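Local coordinates for protein putative L-alanine-DL-glutamate epimerase (PDB 3GO2) that binds magnesium and is probably a racemase or epimerase of the mandelate racemase/muconate lactonizing enzyme family, at residues R275-F280 against M302-F307. Residues are numbered along the deposited sequence; the frame is centred on the assembly and turned at random.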
loop_
_atom_site.group_PDB
_atom_site.type_symbol
_atom_site.label_atom_id
_atom_site.label_comp_id
_atom_site.label_asym_id
_atom_site.label_seq_id
_atom_site.Cartn_x
_atom_site.Cartn_y
_atom_site.Cartn_z
ATOM N N ARG A 275 16.517 -2.596 -13.262
ATOM C CA ARG A 275 16.313 -3.042 -11.877
ATOM C C ARG A 275 16.652 -1.968 -10.814
ATOM O O ARG A 275 15.941 -1.844 -9.812
ATOM C CB ARG A 275 17.132 -4.299 -11.548
ATOM C CG ARG A 275 16.679 -5.576 -12.201
ATOM C CD ARG A 275 17.583 -6.735 -11.747
ATOM N NE ARG A 275 17.178 -8.054 -12.263
ATOM C CZ ARG A 275 17.563 -8.589 -13.415
ATOM N NH1 ARG A 275 18.388 -7.940 -14.250
ATOM N NH2 ARG A 275 17.120 -9.800 -13.751
ATOM N N GLU A 276 17.750 -1.231 -10.996
ATOM C CA GLU A 276 18.147 -0.243 -9.986
ATOM C C GLU A 276 17.348 1.050 -10.105
ATOM O O GLU A 276 17.151 1.733 -9.109
ATOM C CB GLU A 276 19.644 0.045 -10.014
ATOM C CG GLU A 276 20.479 -1.130 -9.508
ATOM C CD GLU A 276 21.949 -0.786 -9.338
ATOM O OE1 GLU A 276 22.317 0.405 -9.527
ATOM O OE2 GLU A 276 22.744 -1.719 -9.027
ATOM N N PHE A 277 16.881 1.370 -11.313
ATOM C CA PHE A 277 16.102 2.589 -11.524
ATOM C C PHE A 277 14.684 2.404 -10.994
ATOM O O PHE A 277 14.066 3.363 -10.522
ATOM C CB PHE A 277 16.041 2.961 -13.011
ATOM C CG PHE A 277 17.266 3.681 -13.541
ATOM C CD1 PHE A 277 17.205 5.051 -13.796
ATOM C CD2 PHE A 277 18.464 3.026 -13.787
ATOM C CE1 PHE A 277 18.319 5.758 -14.304
ATOM C CE2 PHE A 277 19.563 3.720 -14.292
ATOM C CZ PHE A 277 19.483 5.081 -14.529
ATOM N N LYS A 278 14.173 1.177 -11.091
ATOM C CA LYS A 278 12.772 0.889 -10.830
ATOM C C LYS A 278 12.275 1.387 -9.475
ATOM O O LYS A 278 11.218 2.005 -9.433
ATOM C CB LYS A 278 12.487 -0.598 -11.025
ATOM C CG LYS A 278 11.064 -1.039 -10.647
ATOM C CD LYS A 278 10.856 -2.524 -10.953
ATOM C CE LYS A 278 9.823 -3.153 -10.036
ATOM N NZ LYS A 278 8.463 -2.472 -10.105
ATOM N N PRO A 279 12.992 1.122 -8.354
ATOM C CA PRO A 279 12.449 1.599 -7.092
ATOM C C PRO A 279 12.256 3.128 -7.011
ATOM O O PRO A 279 11.327 3.594 -6.348
ATOM C CB PRO A 279 13.473 1.127 -6.052
ATOM C CG PRO A 279 14.317 0.176 -6.729
ATOM C CD PRO A 279 14.183 0.283 -8.165
ATOM N N PHE A 280 13.089 3.885 -7.719
ATOM C CA PHE A 280 12.972 5.322 -7.743
ATOM C C PHE A 280 11.748 5.739 -8.529
ATOM O O PHE A 280 10.985 6.608 -8.091
ATOM C CB PHE A 280 14.252 5.957 -8.289
ATOM C CG PHE A 280 15.444 5.733 -7.391
ATOM C CD1 PHE A 280 15.733 6.618 -6.385
ATOM C CD2 PHE A 280 16.253 4.614 -7.551
ATOM C CE1 PHE A 280 16.821 6.401 -5.533
ATOM C CE2 PHE A 280 17.332 4.389 -6.737
ATOM C CZ PHE A 280 17.619 5.309 -5.707
ATOM N N MET A 302 19.500 2.134 -23.602
ATOM C CA MET A 302 18.265 2.255 -24.386
ATOM C C MET A 302 17.078 1.582 -23.657
ATOM O O MET A 302 15.943 2.098 -23.650
ATOM C CB MET A 302 18.442 1.672 -25.810
ATOM C CG MET A 302 19.466 2.394 -26.676
ATOM S SD MET A 302 19.327 4.199 -26.877
ATOM C CE MET A 302 17.771 4.201 -27.823
ATOM N N LYS A 303 17.348 0.444 -23.007
ATOM C CA LYS A 303 16.352 -0.249 -22.217
ATOM C C LYS A 303 15.833 0.643 -21.061
ATOM O O LYS A 303 14.612 0.784 -20.844
ATOM C CB LYS A 303 16.930 -1.561 -21.657
ATOM C CG LYS A 303 17.384 -2.583 -22.702
ATOM C CD LYS A 303 18.012 -3.801 -22.030
ATOM C CE LYS A 303 18.562 -4.765 -23.057
ATOM N NZ LYS A 303 19.274 -5.930 -22.372
ATOM N N ILE A 304 16.771 1.252 -20.336
ATOM C CA ILE A 304 16.461 2.160 -19.247
ATOM C C ILE A 304 15.664 3.370 -19.770
ATOM O O ILE A 304 14.670 3.790 -19.167
ATOM C CB ILE A 304 17.727 2.632 -18.543
ATOM C CG1 ILE A 304 18.495 1.461 -17.947
ATOM C CG2 ILE A 304 17.400 3.673 -17.480
ATOM C CD1 ILE A 304 19.951 1.860 -17.582
ATOM N N ALA A 305 16.080 3.922 -20.904
ATOM C CA ALA A 305 15.337 5.032 -21.489
ATOM C C ALA A 305 13.882 4.674 -21.819
ATOM O O ALA A 305 12.960 5.460 -21.571
ATOM C CB ALA A 305 16.052 5.549 -22.738
ATOM N N ALA A 306 13.664 3.498 -22.406
ATOM C CA ALA A 306 12.316 3.020 -22.697
ATOM C C ALA A 306 11.472 2.864 -21.446
ATOM O O ALA A 306 10.263 3.153 -21.463
ATOM C CB ALA A 306 12.359 1.679 -23.468
ATOM N N PHE A 307 12.103 2.378 -20.378
ATOM C CA PHE A 307 11.447 2.188 -19.092
ATOM C C PHE A 307 11.019 3.549 -18.526
ATOM O O PHE A 307 9.859 3.713 -18.097
ATOM C CB PHE A 307 12.401 1.442 -18.145
ATOM C CG PHE A 307 11.884 1.287 -16.754
ATOM C CD1 PHE A 307 10.677 0.655 -16.495
ATOM C CD2 PHE A 307 12.652 1.691 -15.683
ATOM C CE1 PHE A 307 10.257 0.476 -15.196
ATOM C CE2 PHE A 307 12.238 1.514 -14.399
ATOM C CZ PHE A 307 11.023 0.936 -14.155
#
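I304 sets its CG2 methyl squarely over one face of the F277 ring, and this CH-pi contact joins two neighbouring outer helices of the (beta/alpha)-barrel domain found throughout the enolase superfamily. The methyl sits 3.6 Å from the F277 ring centroid and only 2° off the ring normal, so all six ring carbons are almost equally far from it. The other branch of the same isoleucine reaches the ring edge, where I304 CD1 lies 3.8 Å from F277 CE2. The first torsion places CG2 over the ring, anti to the backbone N, and the extended second torsion carries CD1 to that edge.

One turn further along, F307 works the other way round, probing with its edge. With CG anti to its own backbone N (chi1 175°), the ring stretches across to the backbone of helix 273-282, and F307 CE2 comes to rest 3.7 Å from K278 CA. The neighbouring F307 CZ meets K278 CB at 3.8 Å. Here the lysine offers its aliphatic root; its ammonium runs off to D282, with which it forms a salt bridge.

The two short axes run nearly parallel, 20° apart, and are 10.5 Å from each other at closest approach, a gap that the two phenylalanines and the isoleucine bridge. Strand 288-291 follows helix 273-282 and precedes helix 298-310, the alternation expected of this barrel; its V291 touches both F277 and I304, while A289 touches F277. The F307 ring meets that of F281 with the two planes roughly aligned, and H311 edge-to-face. F277 also packs on C268 and L271, and its side chain is about 7 Å from that of the magnesium ligand E269, while the adjacent E276 takes a hydrogen bond through OE1 from F272 N.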